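Beta subunit of photoactivated adenylyl cyclase (Beggiatoa sp. PS, PDB 5M2A) probably makes cyclic AMP from ATP in response to blue light, through a flavin-binding BLUF domain joined to a class III adenylyl cyclase domain. Local coordinates at residues K6-I11 against K63-I68; S159-F164 against N181-I186; G298-C303 against W307-L312. One frame throughout, in Å; residues are numbered along the deposited sequence.

Interaction 1. Residues K6-I11 against K63-I68; sequences KRLVYI and KLYKKI. With FMN (flavin mononucleotide), chain F.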
loop_
_atom_site.group_PDB
_atom_site.type_symbol
_atom_site.label_atom_id
_atom_site.label_comp_id
_atom_site.label_asym_id
_atom_site.label_seq_id
_atom_site.Cartn_x
_atom_site.Cartn_y
_atom_site.Cartn_z
ATOM N N LYS A 6 31.701 -5.599 -2.958
ATOM C CA LYS A 6 30.296 -5.542 -2.579
ATOM C C LYS A 6 29.637 -6.880 -2.888
ATOM O O LYS A 6 30.185 -7.718 -3.606
ATOM C CB LYS A 6 29.555 -4.419 -3.312
ATOM C CG LYS A 6 29.419 -4.674 -4.798
ATOM C CD LYS A 6 28.840 -3.481 -5.525
ATOM C CE LYS A 6 27.406 -3.219 -5.117
ATOM N NZ LYS A 6 26.877 -2.007 -5.792
ATOM N N ARG A 7 28.442 -7.067 -2.336
ATOM C CA ARG A 7 27.664 -8.273 -2.576
ATOM C C ARG A 7 26.208 -7.876 -2.743
ATOM O O ARG A 7 25.658 -7.149 -1.908
ATOM C CB ARG A 7 27.832 -9.278 -1.434
ATOM C CG ARG A 7 26.986 -10.534 -1.558
ATOM C CD ARG A 7 27.501 -11.626 -0.632
ATOM N NE ARG A 7 27.691 -11.146 0.732
ATOM C CZ ARG A 7 28.869 -11.057 1.341
ATOM N NH1 ARG A 7 29.975 -11.430 0.712
ATOM N NH2 ARG A 7 28.940 -10.602 2.584
ATOM N N LEU A 8 25.590 -8.341 -3.822
ATOM C CA LEU A 8 24.186 -8.073 -4.074
ATOM C C LEU A 8 23.420 -9.379 -4.234
ATOM O O LEU A 8 23.961 -10.404 -4.654
ATOM C CB LEU A 8 23.994 -7.176 -5.308
ATOM C CG LEU A 8 24.386 -7.601 -6.725
ATOM C CD1 LEU A 8 23.327 -8.495 -7.363
ATOM C CD2 LEU A 8 24.616 -6.367 -7.587
ATOM N N VAL A 9 22.136 -9.327 -3.895
ATOM C CA VAL A 9 21.255 -10.475 -4.025
ATOM C C VAL A 9 19.994 -9.986 -4.705
ATOM O O VAL A 9 19.494 -8.906 -4.372
ATOM C CB VAL A 9 20.923 -11.107 -2.660
ATOM C CG1 VAL A 9 20.096 -12.372 -2.845
ATOM C CG2 VAL A 9 22.193 -11.404 -1.879
ATOM N N TYR A 10 19.500 -10.753 -5.671
ATOM C CA TYR A 10 18.292 -10.374 -6.382
ATOM C C TYR A 10 17.471 -11.616 -6.676
ATOM O O TYR A 10 17.973 -12.742 -6.663
ATOM C CB TYR A 10 18.605 -9.610 -7.687
ATOM C CG TYR A 10 19.123 -10.457 -8.828
ATOM C CD1 TYR A 10 18.254 -11.166 -9.653
ATOM C CD2 TYR A 10 20.484 -10.538 -9.090
ATOM C CE1 TYR A 10 18.730 -11.946 -10.695
ATOM C CE2 TYR A 10 20.966 -11.309 -10.131
ATOM C CZ TYR A 10 20.087 -12.014 -10.930
ATOM O OH TYR A 10 20.562 -12.786 -11.968
ATOM N N ILE A 11 16.188 -11.385 -6.944
ATOM C CA ILE A 11 15.292 -12.420 -7.428
ATOM C C ILE A 11 14.710 -11.969 -8.762
ATOM O O ILE A 11 14.656 -10.777 -9.082
ATOM C CB ILE A 11 14.171 -12.730 -6.426
ATOM C CG1 ILE A 11 13.407 -11.453 -6.089
ATOM C CG2 ILE A 11 14.750 -13.335 -5.173
ATOM C CD1 ILE A 11 12.298 -11.673 -5.094
ATOM N N LYS A 63 28.996 -3.528 -13.342
ATOM C CA LYS A 63 29.018 -3.787 -14.779
ATOM C C LYS A 63 28.225 -5.040 -15.126
ATOM O O LYS A 63 27.440 -5.045 -16.080
ATOM C CB LYS A 63 30.460 -3.927 -15.271
ATOM C CG LYS A 63 31.286 -2.658 -15.179
ATOM C CD LYS A 63 32.709 -2.890 -15.669
ATOM C CE LYS A 63 32.736 -3.063 -17.172
ATOM N NZ LYS A 63 32.055 -1.920 -17.840
ATOM N N LEU A 64 28.423 -6.114 -14.362
ATOM C CA LEU A 64 27.730 -7.368 -14.646
ATOM C C LEU A 64 26.232 -7.242 -14.406
ATOM O O LEU A 64 25.426 -7.745 -15.200
ATOM C CB LEU A 64 28.319 -8.488 -13.788
ATOM C CG LEU A 64 27.545 -9.806 -13.771
ATOM C CD1 LEU A 64 27.400 -10.348 -15.176
ATOM C CD2 LEU A 64 28.223 -10.819 -12.859
ATOM N N TYR A 65 25.836 -6.596 -13.308
ATOM C CA TYR A 65 24.412 -6.491 -13.008
ATOM C C TYR A 65 23.682 -5.641 -14.043
ATOM O O TYR A 65 22.508 -5.899 -14.337
ATOM C CB TYR A 65 24.211 -5.928 -11.601
ATOM C CG TYR A 65 22.778 -5.988 -11.111
ATOM C CD1 TYR A 65 22.160 -7.206 -10.862
ATOM C CD2 TYR A 65 22.046 -4.828 -10.895
ATOM C CE1 TYR A 65 20.852 -7.268 -10.412
ATOM C CE2 TYR A 65 20.740 -4.879 -10.445
ATOM C CZ TYR A 65 20.146 -6.101 -10.207
ATOM O OH TYR A 65 18.844 -6.168 -9.759
ATOM N N LYS A 66 24.354 -4.638 -14.611
ATOM C CA LYS A 66 23.746 -3.876 -15.697
ATOM C C LYS A 66 23.406 -4.780 -16.877
ATOM O O LYS A 66 22.360 -4.616 -17.516
ATOM C CB LYS A 66 24.680 -2.745 -16.132
ATOM C CG LYS A 66 24.198 -1.361 -15.728
ATOM C CD LYS A 66 25.180 -0.277 -16.149
ATOM C CE LYS A 66 26.308 -0.133 -15.144
ATOM N NZ LYS A 66 25.816 0.371 -13.832
ATOM N N LYS A 67 24.269 -5.756 -17.166
ATOM C CA LYS A 67 24.012 -6.668 -18.274
ATOM C C LYS A 67 22.934 -7.678 -17.917
ATOM O O LYS A 67 22.065 -7.985 -18.741
ATOM C CB LYS A 67 25.296 -7.389 -18.674
ATOM C CG LYS A 67 26.454 -6.466 -18.987
ATOM C CD LYS A 67 27.661 -7.265 -19.437
ATOM C CE LYS A 67 27.911 -8.436 -18.498
ATOM N NZ LYS A 67 29.157 -9.172 -18.845
ATOM N N ILE A 68 22.987 -8.223 -16.699
ATOM C CA ILE A 68 21.960 -9.163 -16.263
ATOM C C ILE A 68 20.578 -8.529 -16.363
ATOM O O ILE A 68 19.607 -9.181 -16.768
ATOM C CB ILE A 68 22.263 -9.654 -14.833
ATOM C CG1 ILE A 68 23.528 -10.515 -14.816
ATOM C CG2 ILE A 68 21.098 -10.441 -14.281
ATOM C CD1 ILE A 68 23.882 -11.046 -13.438
HETATM N N1 FMN F . 26.659 -13.489 -16.935
HETATM C C2 FMN F . 27.856 -13.419 -16.248
HETATM O O2 FMN F . 28.884 -13.101 -16.837
HETATM N N3 FMN F . 27.905 -13.690 -14.896
HETATM C C4 FMN F . 26.751 -14.039 -14.226
HETATM O O4 FMN F . 26.787 -14.286 -13.021
HETATM C C4A FMN F . 25.549 -14.113 -14.909
HETATM N N5 FMN F . 24.411 -14.465 -14.225
HETATM C C5A FMN F . 23.214 -14.540 -14.889
HETATM C C6 FMN F . 22.076 -14.895 -14.185
HETATM C C7 FMN F . 20.857 -14.977 -14.842
HETATM C C7M FMN F . 19.640 -15.365 -14.059
HETATM C C8 FMN F . 20.784 -14.704 -16.206
HETATM C C8M FMN F . 19.474 -14.789 -16.928
HETATM C C9 FMN F . 21.929 -14.347 -16.912
HETATM C C9A FMN F . 23.149 -14.262 -16.252
HETATM N N10 FMN F . 24.289 -13.906 -16.944
HETATM C C10 FMN F . 25.497 -13.835 -16.273
HETATM C "C1'" FMN F . 24.194 -13.633 -18.422
HETATM C "C2'" FMN F . 24.459 -12.186 -18.814
HETATM O "O2'" FMN F . 23.250 -11.465 -18.769
HETATM C "C3'" FMN F . 25.012 -12.160 -20.232
HETATM O "O3'" FMN F . 24.198 -12.970 -21.055
HETATM C "C4'" FMN F . 26.441 -12.694 -20.255
HETATM O "O4'" FMN F . 27.249 -11.910 -19.407
HETATM C "C5'" FMN F . 27.025 -12.666 -21.662
HETATM O "O5'" FMN F . 27.029 -11.334 -22.125
HETATM P P FMN F . 27.810 -10.935 -23.472
HETATM O O1P FMN F . 29.278 -10.805 -23.142
HETATM O O2P FMN F . 27.611 -12.021 -24.507
HETATM O O3P FMN F . 27.270 -9.620 -23.987
#

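Interaction 2. Residues S159-F164 against N181-I186; sequences SDILAF and NRYFSI. With MG (magnesium ion), chain G.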
loop_
_atom_site.group_PDB
_atom_site.type_symbol
_atom_site.label_atom_id
_atom_site.label_comp_id
_atom_site.label_asym_id
_atom_site.label_seq_id
_atom_site.Cartn_x
_atom_site.Cartn_y
_atom_site.Cartn_z
ATOM N N SER A 159 -5.827 11.499 -10.865
ATOM C CA SER A 159 -6.784 11.286 -11.939
ATOM C C SER A 159 -7.902 10.399 -11.423
ATOM O O SER A 159 -7.661 9.499 -10.621
ATOM C CB SER A 159 -6.131 10.659 -13.168
ATOM O OG SER A 159 -5.647 9.352 -12.906
ATOM N N ASP A 160 -9.133 10.652 -11.868
ATOM C CA ASP A 160 -10.233 9.793 -11.442
ATOM C C ASP A 160 -11.290 9.746 -12.534
ATOM O O ASP A 160 -11.172 10.399 -13.575
ATOM C CB ASP A 160 -10.811 10.241 -10.091
ATOM C CG ASP A 160 -11.699 11.454 -10.185
ATOM O OD1 ASP A 160 -11.722 12.122 -11.232
ATOM O OD2 ASP A 160 -12.386 11.736 -9.182
ATOM N N ILE A 161 -12.333 8.978 -12.273
ATOM C CA ILE A 161 -13.287 8.577 -13.301
ATOM C C ILE A 161 -14.467 9.534 -13.312
ATOM O O ILE A 161 -15.085 9.786 -12.269
ATOM C CB ILE A 161 -13.760 7.138 -13.051
ATOM C CG1 ILE A 161 -12.569 6.183 -13.169
ATOM C CG2 ILE A 161 -14.872 6.782 -14.005
ATOM C CD1 ILE A 161 -12.922 4.718 -12.892
ATOM N N LEU A 162 -14.806 10.044 -14.500
ATOM C CA LEU A 162 -15.939 10.950 -14.642
ATOM C C LEU A 162 -17.246 10.229 -14.351
ATOM O O LEU A 162 -17.463 9.103 -14.809
ATOM C CB LEU A 162 -15.984 11.525 -16.063
ATOM C CG LEU A 162 -17.109 12.522 -16.331
ATOM C CD1 LEU A 162 -16.849 13.809 -15.558
ATOM C CD2 LEU A 162 -17.250 12.792 -17.820
ATOM N N ALA A 163 -18.129 10.897 -13.598
ATOM C CA ALA A 163 -19.450 10.363 -13.254
ATOM C C ALA A 163 -19.355 9.001 -12.568
ATOM O O ALA A 163 -20.213 8.135 -12.757
ATOM C CB ALA A 163 -20.357 10.272 -14.484
ATOM N N PHE A 164 -18.308 8.789 -11.774
ATOM C CA PHE A 164 -18.144 7.477 -11.154
ATOM C C PHE A 164 -19.308 7.139 -10.229
ATOM O O PHE A 164 -19.669 5.962 -10.095
ATOM C CB PHE A 164 -16.815 7.419 -10.404
ATOM C CG PHE A 164 -16.467 6.042 -9.912
ATOM C CD1 PHE A 164 -16.245 5.017 -10.811
ATOM C CD2 PHE A 164 -16.371 5.782 -8.552
ATOM C CE1 PHE A 164 -15.923 3.739 -10.376
ATOM C CE2 PHE A 164 -16.049 4.508 -8.104
ATOM C CZ PHE A 164 -15.823 3.485 -9.016
ATOM N N ASN A 181 -10.448 -1.713 -12.576
ATOM C CA ASN A 181 -9.158 -2.370 -12.813
ATOM C C ASN A 181 -8.553 -1.954 -14.149
ATOM O O ASN A 181 -7.330 -1.795 -14.264
ATOM C CB ASN A 181 -9.306 -3.894 -12.767
ATOM C CG ASN A 181 -9.414 -4.430 -11.353
ATOM O OD1 ASN A 181 -8.970 -3.790 -10.404
ATOM N ND2 ASN A 181 -9.995 -5.619 -11.212
ATOM N N ARG A 182 -9.383 -1.815 -15.185
ATOM C CA ARG A 182 -8.861 -1.436 -16.494
ATOM C C ARG A 182 -8.311 -0.020 -16.453
ATOM O O ARG A 182 -7.227 0.260 -16.979
ATOM C CB ARG A 182 -9.956 -1.554 -17.555
ATOM C CG ARG A 182 -9.456 -1.305 -18.976
ATOM C CD ARG A 182 -8.378 -2.311 -19.382
ATOM N NE ARG A 182 -8.015 -2.180 -20.797
ATOM C CZ ARG A 182 -8.685 -2.758 -21.787
ATOM N NH1 ARG A 182 -9.756 -3.495 -21.515
ATOM N NH2 ARG A 182 -8.295 -2.597 -23.051
ATOM N N TYR A 183 -9.060 0.878 -15.819
ATOM C CA TYR A 183 -8.623 2.257 -15.622
ATOM C C TYR A 183 -7.314 2.315 -14.846
ATOM O O TYR A 183 -6.357 2.981 -15.258
ATOM C CB TYR A 183 -9.728 3.021 -14.894
ATOM C CG TYR A 183 -9.355 4.433 -14.586
ATOM C CD1 TYR A 183 -9.234 5.366 -15.609
ATOM C CD2 TYR A 183 -9.130 4.835 -13.284
ATOM C CE1 TYR A 183 -8.884 6.667 -15.336
ATOM C CE2 TYR A 183 -8.786 6.150 -12.993
ATOM C CZ TYR A 183 -8.660 7.051 -14.027
ATOM O OH TYR A 183 -8.321 8.342 -13.752
ATOM N N PHE A 184 -7.247 1.608 -13.713
ATOM C CA PHE A 184 -5.991 1.558 -12.960
ATOM C C PHE A 184 -4.846 0.980 -13.783
ATOM O O PHE A 184 -3.714 1.478 -13.715
ATOM C CB PHE A 184 -6.183 0.736 -11.685
ATOM C CG PHE A 184 -6.987 1.424 -10.627
ATOM C CD1 PHE A 184 -7.307 2.780 -10.720
ATOM C CD2 PHE A 184 -7.416 0.713 -9.509
ATOM C CE1 PHE A 184 -8.052 3.409 -9.710
ATOM C CE2 PHE A 184 -8.152 1.321 -8.512
ATOM C CZ PHE A 184 -8.478 2.680 -8.609
ATOM N N SER A 185 -5.099 -0.114 -14.520
ATOM C CA SER A 185 -4.045 -0.721 -15.326
ATOM C C SER A 185 -3.479 0.274 -16.330
ATOM O O SER A 185 -2.258 0.367 -16.507
ATOM C CB SER A 185 -4.586 -1.959 -16.048
ATOM O OG SER A 185 -3.564 -2.613 -16.786
ATOM N N ILE A 186 -4.354 1.022 -16.993
ATOM C CA ILE A 186 -3.915 1.988 -17.996
ATOM C C ILE A 186 -3.119 3.104 -17.341
ATOM O O ILE A 186 -2.033 3.462 -17.797
ATOM C CB ILE A 186 -5.132 2.550 -18.750
ATOM C CG1 ILE A 186 -5.721 1.483 -19.670
ATOM C CG2 ILE A 186 -4.752 3.816 -19.552
ATOM C CD1 ILE A 186 -7.124 1.833 -20.182
HETATM MG MG MG G . -14.786 10.096 -9.772
HETATM O O HOH W 1 -16.407 11.468 -10.024
#

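Interaction 3. Residues G298-C303 against W307-L312; sequences GVKKCC and WTFINL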
loop_
_atom_site.group_PDB
_atom_site.type_symbol
_atom_site.label_atom_id
_atom_site.label_comp_id
_atom_site.label_asym_id
_atom_site.label_seq_id
_atom_site.Cartn_x
_atom_site.Cartn_y
_atom_site.Cartn_z
ATOM N N GLY A 298 2.989 26.404 -11.157
ATOM C CA GLY A 298 4.253 25.743 -10.870
ATOM C C GLY A 298 4.515 24.561 -11.784
ATOM O O GLY A 298 5.658 24.289 -12.157
ATOM N N VAL A 299 3.461 23.828 -12.142
ATOM C CA VAL A 299 3.616 22.749 -13.114
ATOM C C VAL A 299 4.045 23.323 -14.449
ATOM O O VAL A 299 4.940 22.793 -15.115
ATOM C CB VAL A 299 2.308 21.949 -13.241
ATOM C CG1 VAL A 299 2.398 20.990 -14.435
ATOM C CG2 VAL A 299 2.037 21.185 -11.949
ATOM N N LYS A 300 3.415 24.434 -14.848
ATOM C CA LYS A 300 3.757 25.084 -16.108
ATOM C C LYS A 300 5.236 25.438 -16.157
ATOM O O LYS A 300 5.911 25.181 -17.161
ATOM C CB LYS A 300 2.890 26.335 -16.292
ATOM C CG LYS A 300 3.153 27.134 -17.567
ATOM C CD LYS A 300 2.198 28.316 -17.653
ATOM C CE LYS A 300 2.467 29.178 -18.885
ATOM N NZ LYS A 300 3.771 29.890 -18.816
ATOM N N LYS A 301 5.768 26.001 -15.068
ATOM C CA LYS A 301 7.172 26.391 -15.050
ATOM C C LYS A 301 8.124 25.198 -15.087
ATOM O O LYS A 301 9.300 25.383 -15.417
ATOM C CB LYS A 301 7.455 27.263 -13.819
ATOM C CG LYS A 301 6.629 28.538 -13.809
ATOM C CD LYS A 301 7.025 29.492 -12.694
ATOM C CE LYS A 301 5.917 29.610 -11.664
ATOM N NZ LYS A 301 6.086 30.817 -10.809
ATOM N N CYS A 302 7.657 23.992 -14.763
ATOM C CA CYS A 302 8.482 22.785 -14.864
ATOM C C CYS A 302 8.543 22.202 -16.271
ATOM O O CYS A 302 9.217 21.187 -16.472
ATOM C CB CYS A 302 7.968 21.681 -13.943
ATOM S SG CYS A 302 8.179 22.003 -12.200
ATOM N N CYS A 303 7.827 22.771 -17.229
ATOM C CA CYS A 303 7.781 22.228 -18.578
ATOM C C CYS A 303 8.741 22.982 -19.481
ATOM O O CYS A 303 8.866 24.204 -19.390
ATOM C CB CYS A 303 6.370 22.309 -19.149
ATOM S SG CYS A 303 5.194 21.409 -18.168
ATOM N N TRP A 307 4.348 23.627 -25.292
ATOM C CA TRP A 307 2.914 23.500 -25.093
ATOM C C TRP A 307 2.230 24.832 -25.380
ATOM O O TRP A 307 2.812 25.903 -25.193
ATOM C CB TRP A 307 2.594 23.069 -23.661
ATOM C CG TRP A 307 3.265 21.802 -23.254
ATOM C CD1 TRP A 307 4.342 21.674 -22.430
ATOM C CD2 TRP A 307 2.903 20.479 -23.656
ATOM N NE1 TRP A 307 4.668 20.348 -22.286
ATOM C CE2 TRP A 307 3.802 19.592 -23.031
ATOM C CE3 TRP A 307 1.900 19.956 -24.477
ATOM C CZ2 TRP A 307 3.738 18.212 -23.211
ATOM C CZ3 TRP A 307 1.832 18.587 -24.658
ATOM C CH2 TRP A 307 2.741 17.726 -24.023
ATOM N N THR A 308 0.982 24.759 -25.837
ATOM C CA THR A 308 0.123 25.941 -25.910
ATOM C C THR A 308 -0.621 26.029 -24.583
ATOM O O THR A 308 -1.678 25.427 -24.393
ATOM C CB THR A 308 -0.834 25.852 -27.091
ATOM O OG1 THR A 308 -0.081 25.780 -28.307
ATOM C CG2 THR A 308 -1.742 27.075 -27.131
ATOM N N PHE A 309 -0.051 26.779 -23.646
ATOM C CA PHE A 309 -0.653 26.903 -22.330
ATOM C C PHE A 309 -1.834 27.861 -22.391
ATOM O O PHE A 309 -1.794 28.890 -23.076
ATOM C CB PHE A 309 0.372 27.389 -21.305
ATOM C CG PHE A 309 1.434 26.372 -20.967
ATOM C CD1 PHE A 309 1.134 25.261 -20.205
ATOM C CD2 PHE A 309 2.750 26.560 -21.390
ATOM C CE1 PHE A 309 2.126 24.330 -19.883
ATOM C CE2 PHE A 309 3.742 25.642 -21.071
ATOM C CZ PHE A 309 3.426 24.522 -20.317
ATOM N N ILE A 310 -2.892 27.508 -21.675
ATOM C CA ILE A 310 -4.133 28.268 -21.651
ATOM C C ILE A 310 -4.434 28.617 -20.204
ATOM O O ILE A 310 -4.479 27.729 -19.343
ATOM C CB ILE A 310 -5.290 27.472 -22.284
ATOM C CG1 ILE A 310 -5.049 27.307 -23.789
ATOM C CG2 ILE A 310 -6.619 28.167 -22.011
ATOM C CD1 ILE A 310 -6.076 26.455 -24.496
ATOM N N ASN A 311 -4.614 29.906 -19.929
ATOM C CA ASN A 311 -4.902 30.348 -18.572
ATOM C C ASN A 311 -6.400 30.256 -18.306
ATOM O O ASN A 311 -7.200 30.927 -18.970
ATOM C CB ASN A 311 -4.401 31.771 -18.348
ATOM C CG ASN A 311 -4.572 32.220 -16.916
ATOM O OD1 ASN A 311 -5.677 32.547 -16.481
ATOM N ND2 ASN A 311 -3.477 32.226 -16.166
ATOM N N LEU A 312 -6.772 29.441 -17.320
ATOM C CA LEU A 312 -8.161 29.234 -16.941
ATOM C C LEU A 312 -8.575 30.090 -15.749
ATOM O O LEU A 312 -9.597 29.807 -15.115
ATOM C CB LEU A 312 -8.402 27.752 -16.650
ATOM C CG LEU A 312 -8.107 26.858 -17.855
ATOM C CD1 LEU A 312 -8.292 25.393 -17.507
ATOM C CD2 LEU A 312 -9.006 27.255 -19.024
#

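Interaction 1. Residues K6-I11 against K63-I68
Tyr10 and Tyr65 carry the aromatic part of this contact. Their rings lie obliquely, with planes at 55° and centroids 5.6 Å apart. The two side chains run antiparallel alongside each other. Tyr10 CD2 comes to the edge of the Tyr65 ring, 3.5 Å from Tyr65 CE1.

The remaining protein packing is apolar. Leu8 sets both methyl groups against Tyr65: CD1 is 3.9 Å from Tyr65 CD1, and CD2 lies near CG of the same ring. Leu8 CD1 also lies in the plane of the Tyr10 ring, at its edge. Ile68 turns its CG2 branch to the outer end of Tyr10, 3.8 Å from Tyr10 CZ. CG of Tyr10 stands between its own backbone N and carbonyl carbon (chi1 75°), and this carries the ring over to the helix and the flavin.

The flavin meets both segments. Tyr10 OH is 3.4 Å from FMN C6, but its hydrogen bond goes to Gln52, which also bonds the flavin. Ile68 sends its other branch to the isoalloxazine, with CD1 3.5 Å from FMN N5. Leu64 packs its methyls on the pyrimidine end, CD1 being 3.3 Å from FMN C2. Lys67 NZ makes a weak hydrogen bond to FMN O4' (3.4 Å). A tyrosine and a glutamine beside the flavin are characteristic of BLUF photoreceptors.

Strand 5-14 lies between strands 49-55 and 77-83 in the BLUF sheet, and helix 58-69 runs nearly parallel to it across one face. Val9, which points away from that helix, and Ile11 pack on Leu115 and Ile119 in helix 110-129 of the second subunit.

Interaction 2. Residues S159-F164 against N181-I186
Ser159 and Tyr183 share the hydrogen bond of this contact. Ser159 OG donates to Tyr183 OH over 3.0 Å. The phenol oxygen is also hydrogen-bonded to Thr247 OG1, so two hydroxyl groups hold this buried atom.

Apolar contact comes from Ile161. Ile161 CG1 lies over one face of the Tyr183 ring, 3.8 Å from the centroid and 14° off the ring normal, a CH-pi contact. Ile161 CD1 continues along the same ring to 3.8 Å from Tyr183 CD2. With chi1 at 177°, Tyr183 CG stands opposite the backbone N, and the ring reaches toward Ser159 and Ile161. Strand 150-161 belongs to the mixed sheet of the class III cyclase domain, and helix 173-193 packs against it. Replacing Tyr183 by an alanine is likely to leave Ser159 OG without this acceptor and open a gap beneath Ile161 CG1.

Metal binding uses the backbone of the same isoleucine. Ile161 O is 2.5 Å from the magnesium ion, which a water also binds at 2.1 Å. Asp160 and Asp204 also belong to the site. Asp160 OD2 lies 3.0 Å from the magnesium ion, longer than a coordination bond, while Asp160 OD1 forms a salt bridge with Arg287.

Interaction 3. Residues G298-C303 against W307-L312
A short helix, a three-residue link and an edge strand meet here, at the rim of the cyclase catalytic domain. The contact centres on Phe309, the first residue of strand 309-315, and on Lys300 of helix 297-301.

Lys300 lays its aliphatic chain across the Phe309 ring. Lys300 CG sits over the centre of one face, 3.6 Å from the Phe309 centroid and only 3° off the ring normal, a CH-pi contact. The chain then runs on over the ring, and Lys300 CE lies 3.6 Å from Phe309 CD2. The first three torsions are all extended (chi1 179°), which draws the methylenes out in a line over the ring. The bend comes at the last torsion, next to NZ. On the opposite face lies Trp307 CB, 3.7 Å above the Phe309 plane and offset toward the rim. The phenyl group is thus held between a lysine chain and the root of a tryptophan.

Cys303 comes in at the edge of the same ring. Cys303 CB lies in the ring plane, 3.9 Å from Phe309 CZ. Cys303 CB is also 3.9 Å from Trp307 CD1, at the edge of the indole, and so joins the two aromatic groups. The sulfur makes longer sulfur-aromatic contacts. Cys303 SG is 5.5 Å from the Phe309 centroid, at the edge, and lies obliquely to the five-membered ring of Trp307.

The indole packs against helix 215-235. There Trp307 NE1 is hydrogen-bonded to Asp216, and the ring touches Ile219 and Leu223. Tyr327 of strand 324-329 also touches Lys300. Helix 297-301 thus folds back on strand 309-315, which forms an antiparallel hairpin with strand 324-329 at the margin of the mixed sheet of the class III cyclase domain.

In the fold
The three contacts follow one another along the chain. Interaction 1 lies in the light-sensing BLUF domain, where it lines the flavin pocket. Interactions 2 and 3 lie in the cyclase domain. The centres of interactions 1 and 2 are 37 Å apart, on opposite sides of the chain's centre, with nearest atoms about 21 Å apart. A light signal from flavin to metal site would probably have to be relayed through the intervening structure. The second subunit borders both the sensor contact and the cyclase contact of this pair. Interaction 3 reaches the same sheet as interaction 2, but their centres are 24 Å apart, and it is plain packing away from the magnesium ion.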